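Local coordinates for hypothetical protein EF2904 (PDB 2AZ4), which binds two zinc ions in a metallo-beta-lactamase fold and may act as an RNA-binding exonuclease, at residues L176-L190 against F203-E216. Numbering follows the deposited sequence.
With ZN (zinc ion), chain C; ZN (zinc ion), chain D.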
ATOM      1  N   LEU A 176     -15.087  -8.120  -4.282  1.00 17.80           N
ATOM      2  CA  LEU A 176     -16.060  -8.667  -5.208  1.00 18.59           C
ATOM      3  C   LEU A 176     -17.397  -8.130  -4.745  1.00 18.74           C
ATOM      4  O   LEU A 176     -17.822  -8.397  -3.617  1.00 19.70           O
ATOM      5  CB  LEU A 176     -16.090 -10.195  -5.190  1.00 18.75           C
ATOM      6  CG  LEU A 176     -14.838 -11.004  -5.514  1.00 21.16           C
ATOM      7  CD1 LEU A 176     -15.245 -12.450  -5.496  1.00 25.07           C
ATOM      8  CD2 LEU A 176     -14.291 -10.654  -6.844  1.00 21.54           C
ATOM      9  N   ILE A 177     -18.049  -7.378  -5.616  1.00 18.65           N
ATOM     10  CA  ILE A 177     -19.240  -6.612  -5.240  1.00 19.60           C
ATOM     11  C   ILE A 177     -20.499  -7.100  -5.964  1.00 19.97           C
ATOM     12  O   ILE A 177     -20.534  -7.130  -7.183  1.00 19.61           O
ATOM     13  CB  ILE A 177     -18.990  -5.103  -5.509  1.00 18.79           C
ATOM     14  CG1 ILE A 177     -17.804  -4.613  -4.669  1.00 19.09           C
ATOM     15  CG2 ILE A 177     -20.255  -4.241  -5.206  1.00 20.08           C
ATOM     16  CD1 ILE A 177     -16.972  -3.503  -5.358  1.00 18.48           C
ATOM     17  N   ARG A 178     -21.527  -7.479  -5.213  1.00 20.91           N
ATOM     18  CA  ARG A 178     -22.757  -7.912  -5.850  1.00 22.27           C
ATOM     19  C   ARG A 178     -23.966  -7.102  -5.409  1.00 22.95           C
ATOM     20  O   ARG A 178     -24.131  -6.821  -4.218  1.00 22.26           O
ATOM     21  CB  ARG A 178     -22.991  -9.413  -5.623  1.00 22.29           C
ATOM     22  CG  ARG A 178     -21.996 -10.260  -6.397  1.00 24.87           C
ATOM     23  CD  ARG A 178     -22.243 -11.715  -6.127  1.00 30.96           C
ATOM     24  NE  ARG A 178     -21.003 -12.458  -5.939  1.00 34.91           N
ATOM     25  CZ  ARG A 178     -20.396 -13.180  -6.877  1.00 35.08           C
ATOM     26  NH1 ARG A 178     -20.897 -13.257  -8.104  1.00 34.47           N
ATOM     27  NH2 ARG A 178     -19.274 -13.820  -6.577  1.00 34.52           N
ATOM     28  N   THR A 179     -24.767  -6.693  -6.392  1.00 23.21           N
ATOM     29  CA  THR A 179     -26.164  -6.291  -6.177  1.00 24.67           C
ATOM     30  C   THR A 179     -27.019  -7.399  -6.815  1.00 25.63           C
ATOM     31  O   THR A 179     -26.470  -8.272  -7.508  1.00 25.64           O
ATOM     32  CB  THR A 179     -26.462  -4.927  -6.807  1.00 24.77           C
ATOM     33  OG1 THR A 179     -26.272  -4.991  -8.226  1.00 25.91           O
ATOM     34  CG2 THR A 179     -25.521  -3.865  -6.248  1.00 24.66           C
ATOM     35  N   PRO A 180     -28.348  -7.407  -6.576  1.00 26.19           N
ATOM     36  CA  PRO A 180     -29.139  -8.529  -7.117  1.00 26.77           C
ATOM     37  C   PRO A 180     -28.959  -8.846  -8.619  1.00 26.82           C
ATOM     38  O   PRO A 180     -29.073  -9.999  -9.008  1.00 27.29           O
ATOM     39  CB  PRO A 180     -30.573  -8.114  -6.799  1.00 27.43           C
ATOM     40  CG  PRO A 180     -30.418  -7.300  -5.539  1.00 26.28           C
ATOM     41  CD  PRO A 180     -29.195  -6.479  -5.808  1.00 26.20           C
ATOM     42  N   ASP A 181     -28.638  -7.863  -9.449  1.00 26.83           N
ATOM     43  CA  ASP A 181     -28.494  -8.150 -10.876  1.00 27.10           C
ATOM     44  C   ASP A 181     -27.075  -8.058 -11.401  1.00 26.41           C
ATOM     45  O   ASP A 181     -26.847  -8.353 -12.574  1.00 26.04           O
ATOM     46  CB  ASP A 181     -29.377  -7.213 -11.706  1.00 28.44           C
ATOM     47  CG  ASP A 181     -30.873  -7.506 -11.559  1.00 31.33           C
ATOM     48  OD1 ASP A 181     -31.265  -8.601 -11.083  1.00 35.98           O
ATOM     49  OD2 ASP A 181     -31.668  -6.617 -11.931  1.00 36.70           O
ATOM     50  N   HIS A 182     -26.124  -7.619 -10.563  1.00 24.86           N
ATOM     51  CA  HIS A 182     -24.766  -7.359 -11.047  1.00 23.86           C
ATOM     52  C   HIS A 182     -23.638  -7.838 -10.160  1.00 23.84           C
ATOM     53  O   HIS A 182     -23.773  -7.923  -8.934  1.00 22.62           O
ATOM     54  CB  HIS A 182     -24.576  -5.873 -11.355  1.00 23.07           C
ATOM     55  CG  HIS A 182     -25.596  -5.340 -12.299  1.00 24.19           C
ATOM     56  ND1 HIS A 182     -25.498  -5.498 -13.666  1.00 23.06           N
ATOM     57  CD2 HIS A 182     -26.762  -4.687 -12.074  1.00 24.10           C
ATOM     58  CE1 HIS A 182     -26.550  -4.946 -14.243  1.00 25.46           C
ATOM     59  NE2 HIS A 182     -27.328  -4.444 -13.301  1.00 25.34           N
ATOM     60  N   PHE A 183     -22.516  -8.108 -10.816  1.00 23.94           N
ATOM     61  CA  PHE A 183     -21.309  -8.610 -10.186  1.00 24.31           C
ATOM     62  C   PHE A 183     -20.158  -7.816 -10.776  1.00 24.41           C
ATOM     63  O   PHE A 183     -19.876  -7.912 -11.978  1.00 24.86           O
ATOM     64  CB  PHE A 183     -21.140 -10.109 -10.499  1.00 24.26           C
ATOM     65  CG  PHE A 183     -19.788 -10.682 -10.110  1.00 24.26           C
ATOM     66  CD1 PHE A 183     -19.120 -10.242  -8.962  1.00 23.27           C
ATOM     67  CD2 PHE A 183     -19.202 -11.678 -10.877  1.00 22.92           C
ATOM     68  CE1 PHE A 183     -17.870 -10.763  -8.610  1.00 24.97           C
ATOM     69  CE2 PHE A 183     -17.960 -12.226 -10.524  1.00 22.96           C
ATOM     70  CZ  PHE A 183     -17.291 -11.773  -9.394  1.00 22.92           C
ATOM     71  N   ILE A 184     -19.508  -7.013  -9.930  1.00 23.76           N
ATOM     72  CA  ILE A 184     -18.374  -6.201 -10.347  1.00 22.78           C
ATOM     73  C   ILE A 184     -17.182  -6.417  -9.395  1.00 22.06           C
ATOM     74  O   ILE A 184     -17.347  -6.934  -8.307  1.00 22.49           O
ATOM     75  CB  ILE A 184     -18.755  -4.717 -10.499  1.00 23.35           C
ATOM     76  CG1 ILE A 184     -19.051  -4.072  -9.143  1.00 22.99           C
ATOM     77  CG2 ILE A 184     -19.945  -4.575 -11.477  1.00 22.21           C
ATOM     78  CD1 ILE A 184     -19.266  -2.578  -9.242  1.00 25.36           C
ATOM     79  N   THR A 185     -15.989  -6.041  -9.830  1.00 21.39           N
ATOM     80  CA  THR A 185     -14.776  -6.408  -9.134  1.00 20.39           C
ATOM     81  C   THR A 185     -13.796  -5.252  -9.151  1.00 19.85           C
ATOM     82  O   THR A 185     -13.585  -4.637 -10.191  1.00 20.51           O
ATOM     83  CB  THR A 185     -14.118  -7.638  -9.817  1.00 19.78           C
ATOM     84  OG1 THR A 185     -15.040  -8.738  -9.790  1.00 20.09           O
ATOM     85  CG2 THR A 185     -12.849  -8.030  -9.091  1.00 19.24           C
ATOM     86  N   TYR A 186     -13.206  -4.973  -7.985  1.00 19.07           N
ATOM     87  CA  TYR A 186     -12.190  -3.954  -7.809  1.00 17.48           C
ATOM     88  C   TYR A 186     -10.920  -4.665  -7.381  1.00 17.03           C
ATOM     89  O   TYR A 186     -10.918  -5.322  -6.356  1.00 16.90           O
ATOM     90  CB  TYR A 186     -12.637  -2.984  -6.721  1.00 17.64           C
ATOM     91  CG  TYR A 186     -11.569  -1.990  -6.323  1.00 18.07           C
ATOM     92  CD1 TYR A 186     -10.966  -1.149  -7.276  1.00 18.95           C
ATOM     93  CD2 TYR A 186     -11.126  -1.913  -4.997  1.00 18.76           C
ATOM     94  CE1 TYR A 186      -9.979  -0.225  -6.900  1.00 17.52           C
ATOM     95  CE2 TYR A 186     -10.143  -1.005  -4.614  1.00 17.72           C
ATOM     96  CZ  TYR A 186      -9.576  -0.162  -5.563  1.00 17.59           C
ATOM     97  OH  TYR A 186      -8.614   0.746  -5.189  1.00 19.31           O
ATOM     98  N   THR A 187      -9.852  -4.565  -8.167  1.00 17.23           N
ATOM     99  CA  THR A 187      -8.655  -5.381  -7.898  1.00 17.57           C
ATOM    100  C   THR A 187      -7.827  -4.894  -6.713  1.00 18.01           C
ATOM    101  O   THR A 187      -7.077  -5.671  -6.119  1.00 19.02           O
ATOM    102  CB  THR A 187      -7.689  -5.466  -9.131  1.00 16.75           C
ATOM    103  OG1 THR A 187      -7.241  -4.152  -9.493  1.00 16.73           O
ATOM    104  CG2 THR A 187      -8.370  -6.124 -10.301  1.00 16.99           C
ATOM    105  N   GLY A 188      -7.948  -3.608  -6.401  1.00 17.79           N
ATOM    106  CA  GLY A 188      -6.984  -2.939  -5.540  1.00 18.34           C
ATOM    107  C   GLY A 188      -5.666  -2.959  -6.286  1.00 18.18           C
ATOM    108  O   GLY A 188      -5.650  -2.964  -7.532  1.00 18.79           O
ATOM    109  N   ASP A 189      -4.569  -2.967  -5.539  1.00 17.48           N
ATOM    110  CA  ASP A 189      -3.239  -3.185  -6.092  1.00 17.26           C
ATOM    111  C   ASP A 189      -2.871  -4.645  -5.935  1.00 16.79           C
ATOM    112  O   ASP A 189      -3.198  -5.238  -4.905  1.00 16.43           O
ATOM    113  CB  ASP A 189      -2.221  -2.365  -5.305  1.00 16.46           C
ATOM    114  CG  ASP A 189      -2.277  -0.902  -5.606  1.00 16.33           C
ATOM    115  OD1 ASP A 189      -3.114  -0.438  -6.414  1.00 16.74           O
ATOM    116  OD2 ASP A 189      -1.450  -0.189  -5.027  1.00 13.45           O
ATOM    117  N   LEU A 190      -2.172  -5.214  -6.930  1.00 16.80           N
ATOM    118  CA  LEU A 190      -1.849  -6.645  -6.946  1.00 16.86           C
ATOM    119  C   LEU A 190      -0.772  -7.095  -7.933  1.00 16.16           C
ATOM    120  O   LEU A 190      -0.426  -6.394  -8.867  1.00 16.16           O
ATOM    121  CB  LEU A 190      -3.071  -7.536  -7.162  1.00 17.30           C
ATOM    122  CG  LEU A 190      -4.225  -7.335  -8.156  1.00 19.41           C
ATOM    123  CD1 LEU A 190      -4.027  -6.415  -9.354  1.00 17.52           C
ATOM    124  CD2 LEU A 190      -4.819  -8.652  -8.557  1.00 17.82           C
ATOM    125  N   PHE A 203      -8.044 -15.299  -6.384  1.00 19.83           N
ATOM    126  CA  PHE A 203      -8.881 -14.129  -6.604  1.00 20.06           C
ATOM    127  C   PHE A 203      -9.451 -14.126  -8.031  1.00 21.00           C
ATOM    128  O   PHE A 203     -10.622 -13.838  -8.235  1.00 20.01           O
ATOM    129  CB  PHE A 203      -8.071 -12.837  -6.366  1.00 19.64           C
ATOM    130  CG  PHE A 203      -8.606 -11.649  -7.104  1.00 20.16           C
ATOM    131  CD1 PHE A 203      -9.811 -11.058  -6.723  1.00 19.66           C
ATOM    132  CD2 PHE A 203      -7.923 -11.134  -8.201  1.00 17.88           C
ATOM    133  CE1 PHE A 203     -10.325  -9.955  -7.424  1.00 18.44           C
ATOM    134  CE2 PHE A 203      -8.423 -10.047  -8.910  1.00 18.77           C
ATOM    135  CZ  PHE A 203      -9.631  -9.453  -8.509  1.00 19.23           C
ATOM    136  N   CYS A 204      -8.589 -14.394  -9.011  1.00 21.07           N
ATOM    137  CA  CYS A 204      -8.993 -14.420 -10.422  1.00 22.56           C
ATOM    138  C   CYS A 204     -10.115 -15.444 -10.661  1.00 23.39           C
ATOM    139  O   CYS A 204     -11.071 -15.172 -11.399  1.00 24.32           O
ATOM    140  CB  CYS A 204      -7.786 -14.749 -11.299  1.00 22.28           C
ATOM    141  SG  CYS A 204      -6.576 -13.442 -11.460  1.00 24.33           S
ATOM    142  N   GLU A 205     -10.003 -16.603 -10.010  1.00 24.44           N
ATOM    143  CA  GLU A 205     -11.036 -17.646 -10.066  1.00 25.19           C
ATOM    144  C   GLU A 205     -12.373 -17.199  -9.472  1.00 24.84           C
ATOM    145  O   GLU A 205     -13.444 -17.548  -9.989  1.00 24.66           O
ATOM    146  CB  GLU A 205     -10.563 -18.908  -9.357  1.00 25.73           C
ATOM    147  CG  GLU A 205     -11.594 -20.053  -9.330  1.00 31.41           C
ATOM    148  CD  GLU A 205     -12.084 -20.436 -10.740  1.00 38.96           C
ATOM    149  OE1 GLU A 205     -11.284 -21.058 -11.489  1.00 41.49           O
ATOM    150  OE2 GLU A 205     -13.255 -20.105 -11.102  1.00 40.25           O
ATOM    151  N   LYS A 206     -12.316 -16.462  -8.370  1.00 23.55           N
ATOM    152  CA  LYS A 206     -13.526 -15.901  -7.774  1.00 23.11           C
ATOM    153  C   LYS A 206     -14.089 -14.790  -8.660  1.00 22.34           C
ATOM    154  O   LYS A 206     -15.305 -14.569  -8.708  1.00 21.72           O
ATOM    155  CB  LYS A 206     -13.214 -15.359  -6.387  1.00 22.46           C
ATOM    156  CG  LYS A 206     -13.007 -16.421  -5.326  1.00 24.94           C
ATOM    157  CD  LYS A 206     -12.924 -15.763  -3.927  1.00 24.83           C
ATOM    158  CE  LYS A 206     -13.199 -16.749  -2.817  1.00 27.94           C
ATOM    159  NZ  LYS A 206     -14.654 -16.899  -2.507  1.00 29.25           N
ATOM    160  N   ALA A 207     -13.196 -14.097  -9.364  1.00 21.52           N
ATOM    161  CA  ALA A 207     -13.583 -12.941 -10.171  1.00 22.34           C
ATOM    162  C   ALA A 207     -14.035 -13.342 -11.588  1.00 22.55           C
ATOM    163  O   ALA A 207     -14.516 -12.500 -12.340  1.00 21.99           O
ATOM    164  CB  ALA A 207     -12.449 -11.930 -10.256  1.00 21.71           C
ATOM    165  N   LYS A 208     -13.838 -14.611 -11.940  1.00 22.43           N
ATOM    166  CA  LYS A 208     -14.139 -15.112 -13.290  1.00 23.93           C
ATOM    167  C   LYS A 208     -15.470 -14.535 -13.820  1.00 23.24           C
ATOM    168  O   LYS A 208     -16.473 -14.602 -13.126  1.00 23.49           O
ATOM    169  CB  LYS A 208     -14.239 -16.642 -13.250  1.00 23.62           C
ATOM    170  CG  LYS A 208     -14.161 -17.328 -14.615  1.00 27.06           C
ATOM    171  CD  LYS A 208     -12.747 -17.787 -14.934  1.00 28.46           C
ATOM    172  CE  LYS A 208     -12.623 -18.085 -16.423  1.00 30.63           C
ATOM    173  NZ  LYS A 208     -11.227 -18.419 -16.812  1.00 32.86           N
ATOM    174  N   HIS A 209     -15.457 -13.970 -15.023  1.00 24.18           N
ATOM    175  CA  HIS A 209     -16.690 -13.572 -15.735  1.00 25.07           C
ATOM    176  C   HIS A 209     -17.397 -12.366 -15.104  1.00 25.63           C
ATOM    177  O   HIS A 209     -18.601 -12.132 -15.346  1.00 25.37           O
ATOM    178  CB  HIS A 209     -17.673 -14.760 -15.849  1.00 25.39           C
ATOM    179  CG  HIS A 209     -17.111 -15.941 -16.577  1.00 26.46           C
ATOM    180  ND1 HIS A 209     -17.394 -17.244 -16.215  1.00 27.68           N
ATOM    181  CD2 HIS A 209     -16.298 -16.018 -17.661  1.00 25.90           C
ATOM    182  CE1 HIS A 209     -16.772 -18.071 -17.038  1.00 27.44           C
ATOM    183  NE2 HIS A 209     -16.111 -17.352 -17.929  1.00 28.20           N
ATOM    184  N   THR A 210     -16.660 -11.597 -14.296  1.00 25.43           N
ATOM    185  CA  THR A 210     -17.231 -10.400 -13.695  1.00 25.34           C
ATOM    186  C   THR A 210     -17.727  -9.433 -14.765  1.00 25.03           C
ATOM    187  O   THR A 210     -17.104  -9.292 -15.817  1.00 25.44           O
ATOM    188  CB  THR A 210     -16.244  -9.694 -12.712  1.00 24.40           C
ATOM    189  OG1 THR A 210     -16.946  -8.678 -11.984  1.00 25.30           O
ATOM    190  CG2 THR A 210     -15.076  -9.070 -13.432  1.00 24.16           C
ATOM    191  N   GLU A 211     -18.833  -8.750 -14.493  1.00 25.21           N
ATOM    192  CA  GLU A 211     -19.401  -7.819 -15.481  1.00 25.94           C
ATOM    193  C   GLU A 211     -18.574  -6.573 -15.632  1.00 26.27           C
ATOM    194  O   GLU A 211     -18.567  -5.950 -16.683  1.00 27.62           O
ATOM    195  CB  GLU A 211     -20.796  -7.398 -15.075  1.00 26.50           C
ATOM    196  CG  GLU A 211     -21.732  -8.542 -14.956  1.00 28.83           C
ATOM    197  CD  GLU A 211     -23.047  -8.151 -14.348  1.00 32.89           C
ATOM    198  OE1 GLU A 211     -23.624  -9.025 -13.647  1.00 33.71           O
ATOM    199  OE2 GLU A 211     -23.493  -6.994 -14.582  1.00 32.99           O
ATOM    200  N   LEU A 212     -17.879  -6.182 -14.572  1.00 25.36           N
ATOM    201  CA  LEU A 212     -17.101  -4.972 -14.626  1.00 24.88           C
ATOM    202  C   LEU A 212     -15.875  -5.115 -13.730  1.00 24.70           C
ATOM    203  O   LEU A 212     -15.997  -5.171 -12.497  1.00 24.74           O
ATOM    204  CB  LEU A 212     -17.966  -3.785 -14.196  1.00 25.25           C
ATOM    205  CG  LEU A 212     -17.385  -2.396 -14.426  1.00 25.69           C
ATOM    206  CD1 LEU A 212     -17.643  -1.939 -15.875  1.00 25.95           C
ATOM    207  CD2 LEU A 212     -18.037  -1.445 -13.439  1.00 25.29           C
ATOM    208  N   LEU A 213     -14.708  -5.194 -14.371  1.00 23.74           N
ATOM    209  CA  LEU A 213     -13.431  -5.326 -13.691  1.00 23.13           C
ATOM    210  C   LEU A 213     -12.721  -3.979 -13.629  1.00 21.77           C
ATOM    211  O   LEU A 213     -12.211  -3.495 -14.642  1.00 22.35           O
ATOM    212  CB  LEU A 213     -12.547  -6.354 -14.412  1.00 22.66           C
ATOM    213  CG  LEU A 213     -11.136  -6.609 -13.839  1.00 23.31           C
ATOM    214  CD1 LEU A 213     -11.269  -7.105 -12.431  1.00 22.02           C
ATOM    215  CD2 LEU A 213     -10.394  -7.653 -14.677  1.00 23.05           C
ATOM    216  N   MET A 214     -12.696  -3.394 -12.435  1.00 20.58           N
ATOM    217  CA  MET A 214     -11.986  -2.154 -12.155  1.00 19.69           C
ATOM    218  C   MET A 214     -10.565  -2.506 -11.702  1.00 20.63           C
ATOM    219  O   MET A 214     -10.362  -2.931 -10.573  1.00 21.22           O
ATOM    220  CB  MET A 214     -12.746  -1.312 -11.108  1.00 19.40           C
ATOM    221  CG  MET A 214     -14.138  -0.822 -11.603  1.00 18.42           C
ATOM    222  SD  MET A 214     -15.332  -0.287 -10.352  1.00 16.19           S
ATOM    223  CE  MET A 214     -15.619  -1.838  -9.516  1.00 20.22           C
ATOM    224  N   MET A 215      -9.599  -2.339 -12.604  1.00 21.63           N
ATOM    225  CA  MET A 215      -8.252  -2.891 -12.440  1.00 22.09           C
ATOM    226  C   MET A 215      -7.121  -1.875 -12.567  1.00 22.65           C
ATOM    227  O   MET A 215      -7.089  -1.074 -13.510  1.00 22.45           O
ATOM    228  CB  MET A 215      -8.044  -4.045 -13.440  1.00 22.47           C
ATOM    229  CG  MET A 215      -6.623  -4.639 -13.491  1.00 22.98           C
ATOM    230  SD  MET A 215      -6.656  -6.163 -14.466  1.00 22.52           S
ATOM    231  CE  MET A 215      -4.938  -6.659 -14.372  1.00 21.26           C
ATOM    232  N   GLU A 216      -6.169  -1.948 -11.630  1.00 22.39           N
ATOM    233  CA  GLU A 216      -4.963  -1.138 -11.664  1.00 22.56           C
ATOM    234  C   GLU A 216      -4.106  -1.360 -12.918  1.00 22.68           C
ATOM    235  O   GLU A 216      -4.150  -2.431 -13.552  1.00 21.33           O
ATOM    236  CB  GLU A 216      -4.105  -1.386 -10.408  1.00 23.12           C
ATOM    237  CG  GLU A 216      -3.525  -2.782 -10.343  1.00 22.58           C
ATOM    238  CD  GLU A 216      -2.031  -2.774 -10.099  1.00 24.15           C
ATOM    239  OE1 GLU A 216      -1.614  -3.176  -8.997  1.00 22.10           O
ATOM    240  OE2 GLU A 216      -1.264  -2.379 -11.011  1.00 27.57           O
TER
HETATM  241 ZN    ZN C 601      -0.136  -0.367  -3.035  1.00 23.71          ZN
HETATM  242 ZN    ZN D 602      -1.590   2.053  -5.128  1.00 27.73          ZN
HETATM  243  O   HOH W   1     -17.034 -15.211  -6.972  1.00 41.49           O
HETATM  244  O   HOH W   2       1.526   0.360  -4.268  1.00 18.85           O
HETATM  245  O   HOH W   3      -0.191   1.933  -3.259  1.00 18.61           O
HETATM  246  O   HOH W   4       0.535   2.115  -6.108  1.00 22.69           O
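Thr185 and Met214 meet in the paired strands of a beta-alpha-beta unit of the metallo-beta-lactamase fold: strand 182-186, helix 197-207, strand 212-216. The two strand segments run 2° from parallel, and three backbone bonds fix their register: Thr185 N to Leu212 O, Met214 N to Thr185 O at 2.7 Å, and Thr187 N to Met214 O. Met214 shares its face of the sheet with Ile184 and Tyr186; its chain bends at the last torsion (chi3 -66°), and Met214 CE comes to 3.7 Å from Ile184 CD1. On the helix-facing side, Thr185 CG2 meets the edge of the Phe203 ring, 3.6 Å from Phe203 CZ, while Thr185 OG1 forms a 2.9 Å hydrogen bond with Thr210 OG1. Thr210 CB lies over one face of the Phe183 ring, 4.0 Å from its centroid, in a CH-pi contact; Arg178 NH1 covers the opposite face. Further along, Glu211 reaches back to the hairpin, Glu211 OE2 accepting from His182 ND1 at 2.7 Å through the syn lone pair and almost in the ring plane. At the other end, Asp189 OD2 bridges both zinc ions; His92, His94 and His167 also bind one, Asp96, His97 and His404 the other. Glu216, also bonded to His382, accepts from the backbone beside Asp189: Glu216 OE1 takes Leu190 N at 3.0 Å from the anti side, 22° out of the carboxylate plane.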